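Local coordinates for extracellular solute-binding protein, family 1 (Trichodesmium erythraeum IMS101, PDB 6G7N) that binds ferric iron, probably as the solute-binding component that hands the metal to an ABC transporter for iron uptake, at residues A[38-43]-A[67-72]; A[131-136]-A[182-187]; A[148-151]-A[157-160]; A[151-156]-A[225-230]. One frame throughout, in Å; residues are numbered along the deposited sequence. Where two conformers were deposited one is given.

In the fold
Contact 1 sits apart from the rest: its centre is 34 Å from that of contact 2, and the two lie on opposite sides of the chain's centre, consistent with their belonging to different lobes of a periplasmic binding protein fold. In contact 1 the side chain of Ile40 is about 10 Å from D-glutamic acid and about 14 Å from D-alanine. Contact 3 is nested in the chain loop closed by contact 2, about 9 Å away between nearest atoms. Contacts 3 and 4, centres 8 Å apart, share Glu151 and helix 140-167, which also supplies the iron ligand Tyr141; Leu149 CD2 packs 3.4 Å from Arg227 NH2 between them.

Contact 1: residues A[38-43]-A[67-72]; sequences KLIERI and QEAGIL
Ile71 holds CG1 between its own backbone N and carbonyl carbon (chi1 66°), which sends the CD1 end across the gap to Ile43. In Ile43 it is CG2 that lies opposite the backbone N, and this methyl fits against the branch point of Ile71, 3.8 Å from Ile71 CB, with Ile71 CG2 equally near. The two side chains cross at about a right angle, their CD1 methyls 4.0 Å apart at the other end of the crossing. One turn earlier on the helix, Ile40 CG2 rests on the methyl of Ala69, with 3.8 Å between Ile40 CG2 and Ala69 CB.

Helix 36-46 is the connection between parallel strands 28-33 and 54-58, a beta-alpha-beta unit of this lobe, and Phe55 of strand 54-58 touches both Ile40 and Ile43. The partner residues come from where helix 60-68 gives way to the following turn. Gly70, at positive phi (81°), closes it in a Schellman motif, and backbone bonding of Ile71 with Lys240 ties down what follows. Only aliphatic carbon, mostly methyls, meets here and no hydrogen bond crosses, so the contact probably rests on van der Waals fit and, at the buried Ile43 and Ile71, on the exclusion of water.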
# COMPACT_ATOMS: atom_id res chain seq x y z
N LYS A 38 11.75 -9.73 -6.23
CA LYS A 38 12.44 -11.01 -6.39
C LYS A 38 11.50 -12.11 -6.85
O LYS A 38 11.87 -12.92 -7.70
CB LYS A 38 13.12 -11.43 -5.09
CG LYS A 38 14.33 -10.58 -4.75
CD LYS A 38 15.50 -10.78 -5.72
CE LYS A 38 16.05 -12.20 -5.72
NZ LYS A 38 17.23 -12.36 -6.63
N LEU A 39 10.27 -12.12 -6.34
CA LEU A 39 9.27 -13.09 -6.82
C LEU A 39 8.89 -12.86 -8.26
O LEU A 39 8.71 -13.82 -9.00
CB LEU A 39 8.02 -13.10 -5.95
CG LEU A 39 8.17 -13.67 -4.55
CD1 LEU A 39 6.91 -13.43 -3.75
CD2 LEU A 39 8.46 -15.16 -4.61
N ILE A 40 8.77 -11.59 -8.67
CA ILE A 40 8.46 -11.29 -10.08
C ILE A 40 9.57 -11.86 -10.96
O ILE A 40 9.28 -12.55 -11.95
CB ILE A 40 8.25 -9.78 -10.33
CG1 ILE A 40 6.99 -9.32 -9.61
CG2 ILE A 40 8.16 -9.49 -11.82
CD1 ILE A 40 6.86 -7.82 -9.52
N GLU A 41 10.82 -11.59 -10.58
CA GLU A 41 11.98 -12.07 -11.30
C GLU A 41 11.99 -13.60 -11.32
O GLU A 41 12.28 -14.21 -12.34
CB GLU A 41 13.26 -11.47 -10.67
N ARG A 42 11.69 -14.23 -10.20
CA ARG A 42 11.64 -15.70 -10.14
C ARG A 42 10.60 -16.29 -11.09
O ARG A 42 10.87 -17.24 -11.79
CB ARG A 42 11.40 -16.16 -8.70
CG ARG A 42 11.15 -17.66 -8.56
CD ARG A 42 11.04 -18.05 -7.12
NE ARG A 42 10.81 -19.49 -6.95
CZ ARG A 42 10.89 -20.16 -5.79
NH1 ARG A 42 11.22 -19.54 -4.66
NH2 ARG A 42 10.64 -21.46 -5.76
N ILE A 43 9.38 -15.74 -11.07
CA ILE A 43 8.34 -16.24 -11.95
C ILE A 43 8.71 -15.99 -13.43
O ILE A 43 8.48 -16.85 -14.28
CB ILE A 43 6.95 -15.64 -11.59
CG1 ILE A 43 6.54 -16.09 -10.18
CG2 ILE A 43 5.90 -16.04 -12.62
CD1 ILE A 43 5.37 -15.28 -9.61
N GLN A 67 2.66 -7.05 -14.07
CA GLN A 67 1.91 -7.05 -15.32
C GLN A 67 2.82 -6.79 -16.53
O GLN A 67 2.72 -7.47 -17.56
CB GLN A 67 0.73 -6.07 -15.23
CG GLN A 67 0.67 -4.99 -16.23
CD GLN A 67 -0.46 -4.04 -16.01
OE1 GLN A 67 -1.03 -3.89 -14.95
NE2 GLN A 67 -0.77 -3.33 -17.04
N GLU A 68 3.70 -5.82 -16.39
CA GLU A 68 4.64 -5.50 -17.49
C GLU A 68 5.68 -6.61 -17.77
O GLU A 68 6.14 -6.77 -18.90
CB GLU A 68 5.34 -4.17 -17.23
CG GLU A 68 4.40 -2.98 -17.23
CD GLU A 68 3.64 -2.75 -18.53
OE1 GLU A 68 4.29 -2.32 -19.51
OE2 GLU A 68 2.40 -2.96 -18.57
N ALA A 69 6.00 -7.38 -16.73
CA ALA A 69 6.87 -8.54 -16.90
C ALA A 69 6.17 -9.69 -17.64
O ALA A 69 6.82 -10.67 -17.99
CB ALA A 69 7.39 -8.99 -15.54
N GLY A 70 4.84 -9.61 -17.82
CA GLY A 70 4.09 -10.62 -18.55
C GLY A 70 3.78 -11.83 -17.73
O GLY A 70 3.47 -12.87 -18.30
N ILE A 71 3.82 -11.73 -16.40
CA ILE A 71 3.62 -12.92 -15.57
C ILE A 71 2.18 -13.14 -15.10
O ILE A 71 1.94 -14.10 -14.35
CB ILE A 71 4.58 -12.98 -14.37
CG1 ILE A 71 4.31 -11.85 -13.36
CG2 ILE A 71 6.03 -12.97 -14.87
CD1 ILE A 71 4.85 -12.14 -11.98
N LEU A 72 1.24 -12.29 -15.52
CA LEU A 72 -0.15 -12.39 -15.09
C LEU A 72 -1.08 -12.67 -16.26
O LEU A 72 -0.76 -12.37 -17.39
CB LEU A 72 -0.58 -11.10 -14.39
CG LEU A 72 0.25 -10.71 -13.15
CD1 LEU A 72 -0.15 -9.33 -12.62
CD2 LEU A 72 0.16 -11.73 -12.06

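Contact 2: residues A[131-136]-A[182-187]; sequences KIVIRS and KAVAAG
No flat group enters the meeting of Val133 with Ala183 and Val184: there is no ring or amide face to cover and no edge to approach, and the surfaces are made of methyls. The setting is a beta-alpha-beta crossover of the binding-protein fold. Strand 132-133 runs parallel to strand 191-195, and the chain passes from one to the other through helices 140-167 and 177-186, the second of which supplies Ala183 and Val184.

Val133 points toward the helix and does all the touching from the strand side. Its chi1 of -70° places CG2 between the backbone N and the carbonyl carbon, and this branch alone of Val133 meets Val184. Ala183 also aims its methyl at the strand, where it sits against both branches of Val133, whereas Val184 flanks the interface and enters it through CG2, the branch its torsion sets opposite the carbonyl carbon. The two valines pass each other at a slant. Val184 CG1 takes no part. Gln180, a turn earlier on the same helix, also touches Val133.

Backbone bonding of Val133 with Ile191 fixes the strand in the sheet, and the carbonyl of Val184 accepts a hydrogen bond from Asn108 ND2. Gly187, with phi 88°, ends the helix in a Schellman motif. All three touching residues are buried. Val133 CG2 and Val184 CG2 stand 3.6 Å apart, whereas Ala183 CB is 4.2 Å from Val133 CG2.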
# COMPACT_ATOMS: atom_id res chain seq x y z
N LYS A 131 10.82 20.80 9.06
CA LYS A 131 9.83 20.09 9.89
C LYS A 131 9.40 18.72 9.38
O LYS A 131 8.72 18.04 10.13
CB LYS A 131 8.59 20.97 10.13
CG LYS A 131 8.95 22.22 10.95
CD LYS A 131 7.80 23.15 11.24
CE LYS A 131 8.26 24.24 12.21
NZ LYS A 131 7.12 25.04 12.76
N ILE A 132 9.79 18.34 8.16
CA ILE A 132 9.21 17.12 7.54
C ILE A 132 10.22 15.99 7.57
O ILE A 132 11.39 16.17 7.21
CB ILE A 132 8.79 17.38 6.09
CG1 ILE A 132 7.80 18.52 6.04
CG2 ILE A 132 8.20 16.11 5.46
CD1 ILE A 132 7.15 18.80 4.71
N VAL A 133 9.77 14.80 7.98
CA VAL A 133 10.57 13.58 7.83
C VAL A 133 9.84 12.60 6.88
O VAL A 133 8.62 12.39 6.97
CB VAL A 133 10.93 12.92 9.18
CG1 VAL A 133 11.94 13.77 9.95
CG2 VAL A 133 9.72 12.63 10.02
N ILE A 134 10.61 11.99 6.00
CA ILE A 134 10.09 10.99 5.07
C ILE A 134 11.27 10.11 4.63
O ILE A 134 12.42 10.55 4.60
CB ILE A 134 9.38 11.66 3.86
CG1 ILE A 134 8.60 10.63 3.01
CG2 ILE A 134 10.37 12.42 2.98
CD1 ILE A 134 7.65 11.27 2.01
N ARG A 135 10.96 8.86 4.29
CA ARG A 135 11.99 7.92 3.84
C ARG A 135 12.43 8.19 2.41
O ARG A 135 11.91 9.10 1.72
CB ARG A 135 11.48 6.49 4.01
CG ARG A 135 10.45 6.06 3.01
CD ARG A 135 9.80 4.78 3.39
NE ARG A 135 10.68 3.63 3.36
CZ ARG A 135 10.29 2.40 3.72
NH1 ARG A 135 9.04 2.20 4.15
NH2 ARG A 135 11.14 1.40 3.67
N SER A 136 13.39 7.40 1.96
CA SER A 136 14.06 7.63 0.67
C SER A 136 13.14 7.47 -0.53
O SER A 136 12.05 6.90 -0.48
CB SER A 136 15.23 6.70 0.52
OG SER A 136 14.80 5.46 0.03
N LYS A 182 8.61 7.37 14.57
CA LYS A 182 9.39 7.55 15.78
C LYS A 182 10.09 8.94 15.79
O LYS A 182 10.21 9.57 16.85
CB LYS A 182 10.39 6.42 15.94
CG LYS A 182 9.73 5.09 16.26
CD LYS A 182 10.72 3.94 16.36
CE LYS A 182 10.10 2.58 16.66
NZ LYS A 182 11.15 1.50 16.62
N ALA A 183 10.56 9.41 14.63
CA ALA A 183 11.21 10.71 14.52
C ALA A 183 10.22 11.84 14.79
O ALA A 183 10.57 12.84 15.42
CB ALA A 183 11.88 10.86 13.16
N VAL A 184 8.98 11.69 14.33
CA VAL A 184 7.94 12.67 14.64
C VAL A 184 7.64 12.71 16.15
O VAL A 184 7.60 13.78 16.75
CB VAL A 184 6.67 12.38 13.82
CG1 VAL A 184 5.50 13.22 14.28
CG2 VAL A 184 6.92 12.62 12.33
N ALA A 185 7.50 11.55 16.77
CA ALA A 185 7.27 11.47 18.22
C ALA A 185 8.41 12.13 18.99
O ALA A 185 8.18 12.79 20.01
CB ALA A 185 7.13 10.01 18.67
N ALA A 186 9.65 11.92 18.53
CA ALA A 186 10.86 12.41 19.23
C ALA A 186 11.18 13.88 18.97
O ALA A 186 12.11 14.41 19.57
CB ALA A 186 12.06 11.59 18.82
N GLY A 187 10.46 14.51 18.07
CA GLY A 187 10.67 15.92 17.77
C GLY A 187 11.71 16.22 16.71
O GLY A 187 12.03 17.39 16.48

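Contact 3: residues A[148-151]-A[157-160]; sequences SLIE and DAEG
Ile150 meets Ala158 with the methylene of its longer branch rather than with its terminal methyl: Ile150 CG1 lies 3.9 Å from Ala158 CB. The chi1 of -65° sets CG1 beside the backbone N and opposite the carbonyl carbon, and chi2 of 166° then extends the branch to CD1. Ala158 directs its single methyl toward the earlier turn, where it also comes within 4.1 Å of Ile150 CA, so that it abuts backbone as well as side chain. Beside this, on the same side of the methyl, is the carbonyl of Leu149, with Leu149 O 4.1 Å from Ala158 CB.

Eight positions separate Ile150 from Ala158 in the sequence, yet Ile150 CA and Ala158 CA are only 5.5 Å apart, far closer than a straight helix would allow. Helix 140-167 is kinked here, since the N atoms of Met155 and Ser156 make no bond to the preceding turn. Gly154 stands at positive phi. The helix thus folds back and packs one arm on the other. Leu309 of helix 303-312 touches both Ile150 and Ala158. Leu149, also with its CG beside the backbone N, adds a smaller area and turns its side chain to Trp161 in the second arm.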
# COMPACT_ATOMS: atom_id res chain seq x y z
N SER A 148 1.00 9.69 -8.28
CA SER A 148 -0.35 10.27 -8.21
C SER A 148 -0.34 11.79 -8.40
O SER A 148 -1.23 12.37 -9.03
CB SER A 148 -1.07 9.85 -6.93
OG SER A 148 -0.72 10.62 -5.81
N LEU A 149 0.68 12.44 -7.83
CA LEU A 149 0.80 13.90 -7.94
C LEU A 149 1.17 14.33 -9.36
O LEU A 149 0.69 15.37 -9.84
CB LEU A 149 1.79 14.44 -6.90
CG LEU A 149 1.35 14.26 -5.45
CD1 LEU A 149 2.49 14.58 -4.50
CD2 LEU A 149 0.13 15.10 -5.14
N ILE A 150 2.00 13.54 -10.05
CA ILE A 150 2.29 13.82 -11.45
C ILE A 150 1.05 13.64 -12.32
O ILE A 150 0.78 14.44 -13.21
CB ILE A 150 3.45 12.93 -11.96
CG1 ILE A 150 4.75 13.26 -11.23
CG2 ILE A 150 3.62 13.09 -13.47
CD1 ILE A 150 5.82 12.22 -11.43
N GLU A 151 0.27 12.60 -12.04
CA GLU A 151 -0.99 12.41 -12.77
C GLU A 151 -1.90 13.63 -12.64
O GLU A 151 -2.49 14.07 -13.61
CB GLU A 151 -1.68 11.16 -12.28
CG GLU A 151 -3.05 10.89 -12.87
CD GLU A 151 -3.11 10.40 -14.29
OE1 GLU A 151 -2.04 10.23 -14.92
OE2 GLU A 151 -4.24 10.14 -14.78
N ASP A 157 4.32 21.27 -12.78
CA ASP A 157 3.72 21.68 -11.52
C ASP A 157 4.13 20.69 -10.40
O ASP A 157 4.39 21.11 -9.27
CB ASP A 157 2.18 21.77 -11.61
CG ASP A 157 1.64 22.97 -12.42
OD1 ASP A 157 2.43 23.88 -12.77
OD2 ASP A 157 0.40 22.91 -12.72
N ALA A 158 4.20 19.38 -10.69
CA ALA A 158 4.64 18.43 -9.68
C ALA A 158 6.09 18.66 -9.27
O ALA A 158 6.44 18.48 -8.10
CB ALA A 158 4.44 17.00 -10.12
N GLU A 159 6.95 19.03 -10.22
CA GLU A 159 8.33 19.34 -9.89
C GLU A 159 8.43 20.56 -8.98
O GLU A 159 9.23 20.56 -8.03
CB GLU A 159 9.18 19.51 -11.15
CG GLU A 159 10.64 19.78 -10.86
CD GLU A 159 11.53 19.75 -12.08
OE1 GLU A 159 11.21 19.05 -13.08
OE2 GLU A 159 12.59 20.40 -12.04
N GLY A 160 7.63 21.58 -9.23
CA GLY A 160 7.59 22.74 -8.35
C GLY A 160 7.21 22.37 -6.93
O GLY A 160 7.81 22.81 -5.96

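Contact 4: residues A[151-156]-A[225-230]; sequences EIHGMS and NGRGTH
Arg227, which loses the most surface here, lies across Ile152. Its CG sits between the backbone N and the carbonyl carbon (chi1 69°), and from there the chain runs fully extended to NE, long enough to bring the guanidinium up to the side chain of Ile152. Ile152 touches it at two levels. The terminal methyl meets the aliphatic part, with Ile152 CD1 3.9 Å from Arg227 CD, while the CG1 methylene lies over one face of the guanidinium, 3.9 Å above the plane and offset toward the rim. The nearest atoms beneath are Arg227 NE and CZ, Ile152 CG1 being 4.0 Å from NE. The two side chains pass each other at a slant.

The isoleucine arises from helix 140-167, just before its kink, and the arginine from the loop joining strands 217-220 and 231-239. That second strand pairs with strand 54-58 as well as with strand 96-108, consistent with a crossover between the lobes of a periplasmic binding protein.

His153 contributes less area. Ile152 CG2 lies over the centre of its imidazole, 3.6 Å above the ring plane, so the isoleucine puts one branch on the ring and another on the guanidinium. His153 NE2 and Arg227 NH1 come to 4.3 Å without bonding, in an oblique approach. Glu121 OE2 bridges them, forming a salt bridge with Arg227 NH1 and a hydrogen bond with His153 NE2; its negative charge would probably offset that of Arg227, and that of His153 if the ring is protonated.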
# COMPACT_ATOMS: atom_id res chain seq x y z
N GLU A 151 0.27 12.60 -12.04
CA GLU A 151 -0.99 12.41 -12.77
C GLU A 151 -1.90 13.63 -12.64
O GLU A 151 -2.49 14.07 -13.61
CB GLU A 151 -1.68 11.16 -12.28
CG GLU A 151 -3.05 10.89 -12.87
CD GLU A 151 -3.11 10.40 -14.29
OE1 GLU A 151 -2.04 10.23 -14.92
OE2 GLU A 151 -4.24 10.14 -14.78
N ILE A 152 -2.04 14.16 -11.42
CA ILE A 152 -2.90 15.32 -11.22
C ILE A 152 -2.30 16.58 -11.86
O ILE A 152 -2.96 17.25 -12.65
CB ILE A 152 -3.17 15.60 -9.72
CG1 ILE A 152 -3.92 14.45 -9.02
CG2 ILE A 152 -3.89 16.91 -9.54
CD1 ILE A 152 -5.32 14.21 -9.49
N HIS A 153 -1.06 16.88 -11.52
CA HIS A 153 -0.52 18.21 -11.75
C HIS A 153 0.30 18.35 -13.01
O HIS A 153 0.52 19.49 -13.44
CB HIS A 153 0.33 18.62 -10.54
CG HIS A 153 -0.46 18.73 -9.28
ND1 HIS A 153 -1.43 19.69 -9.10
CD2 HIS A 153 -0.44 17.99 -8.16
CE1 HIS A 153 -1.96 19.53 -7.90
NE2 HIS A 153 -1.36 18.52 -7.29
N GLY A 154 0.74 17.24 -13.60
CA GLY A 154 1.71 17.26 -14.67
C GLY A 154 3.12 17.43 -14.14
O GLY A 154 3.33 17.83 -12.99
N MET A 155 4.11 17.13 -14.98
CA MET A 155 5.49 17.12 -14.50
C MET A 155 5.98 18.48 -14.01
O MET A 155 6.66 18.56 -12.99
CB MET A 155 6.45 16.58 -15.56
CG MET A 155 6.40 15.07 -15.73
SD MET A 155 7.07 14.11 -14.35
CE MET A 155 8.85 14.15 -14.58
N SER A 156 5.67 19.56 -14.73
CA SER A 156 6.15 20.89 -14.33
C SER A 156 5.64 21.31 -12.98
O SER A 156 6.44 21.65 -12.08
CB SER A 156 5.79 21.94 -15.38
OG SER A 156 6.35 23.20 -15.04
N ASN A 225 -11.32 17.77 1.72
CA ASN A 225 -12.20 18.76 1.15
C ASN A 225 -12.07 18.86 -0.35
O ASN A 225 -12.73 19.69 -0.97
CB ASN A 225 -12.01 20.12 1.84
CG ASN A 225 -12.42 20.08 3.29
OD1 ASN A 225 -13.39 19.43 3.64
ND2 ASN A 225 -11.67 20.74 4.14
N GLY A 226 -11.24 18.00 -0.94
CA GLY A 226 -11.01 17.93 -2.37
C GLY A 226 -11.14 16.51 -2.85
O GLY A 226 -12.19 15.88 -2.67
N ARG A 227 -10.08 16.01 -3.49
CA ARG A 227 -10.16 14.74 -4.19
C ARG A 227 -10.14 13.51 -3.30
O ARG A 227 -10.47 12.43 -3.78
CB ARG A 227 -9.08 14.65 -5.25
CG ARG A 227 -7.66 14.52 -4.68
CD ARG A 227 -6.63 14.47 -5.79
NE ARG A 227 -5.27 14.34 -5.27
CZ ARG A 227 -4.40 15.34 -5.08
NH1 ARG A 227 -4.71 16.58 -5.40
NH2 ARG A 227 -3.23 15.09 -4.55
N GLY A 228 -9.71 13.65 -2.04
CA GLY A 228 -9.61 12.53 -1.15
C GLY A 228 -8.19 12.05 -0.93
O GLY A 228 -7.25 12.48 -1.59
N THR A 229 -8.04 11.12 0.01
CA THR A 229 -6.76 10.62 0.43
C THR A 229 -6.22 9.58 -0.57
O THR A 229 -6.98 8.81 -1.15
CB THR A 229 -6.91 10.00 1.84
OG1 THR A 229 -7.31 11.02 2.74
CG2 THR A 229 -5.67 9.32 2.35
N HIS A 230 -4.89 9.56 -0.71
CA HIS A 230 -4.18 8.55 -1.52
C HIS A 230 -4.23 7.20 -0.81
O HIS A 230 -3.69 7.05 0.30
CB HIS A 230 -2.74 9.01 -1.71
CG HIS A 230 -1.87 8.03 -2.41
ND1 HIS A 230 -1.71 8.00 -3.78
CD2 HIS A 230 -1.05 7.05 -1.93
CE1 HIS A 230 -0.82 7.05 -4.08
NE2 HIS A 230 -0.40 6.47 -2.98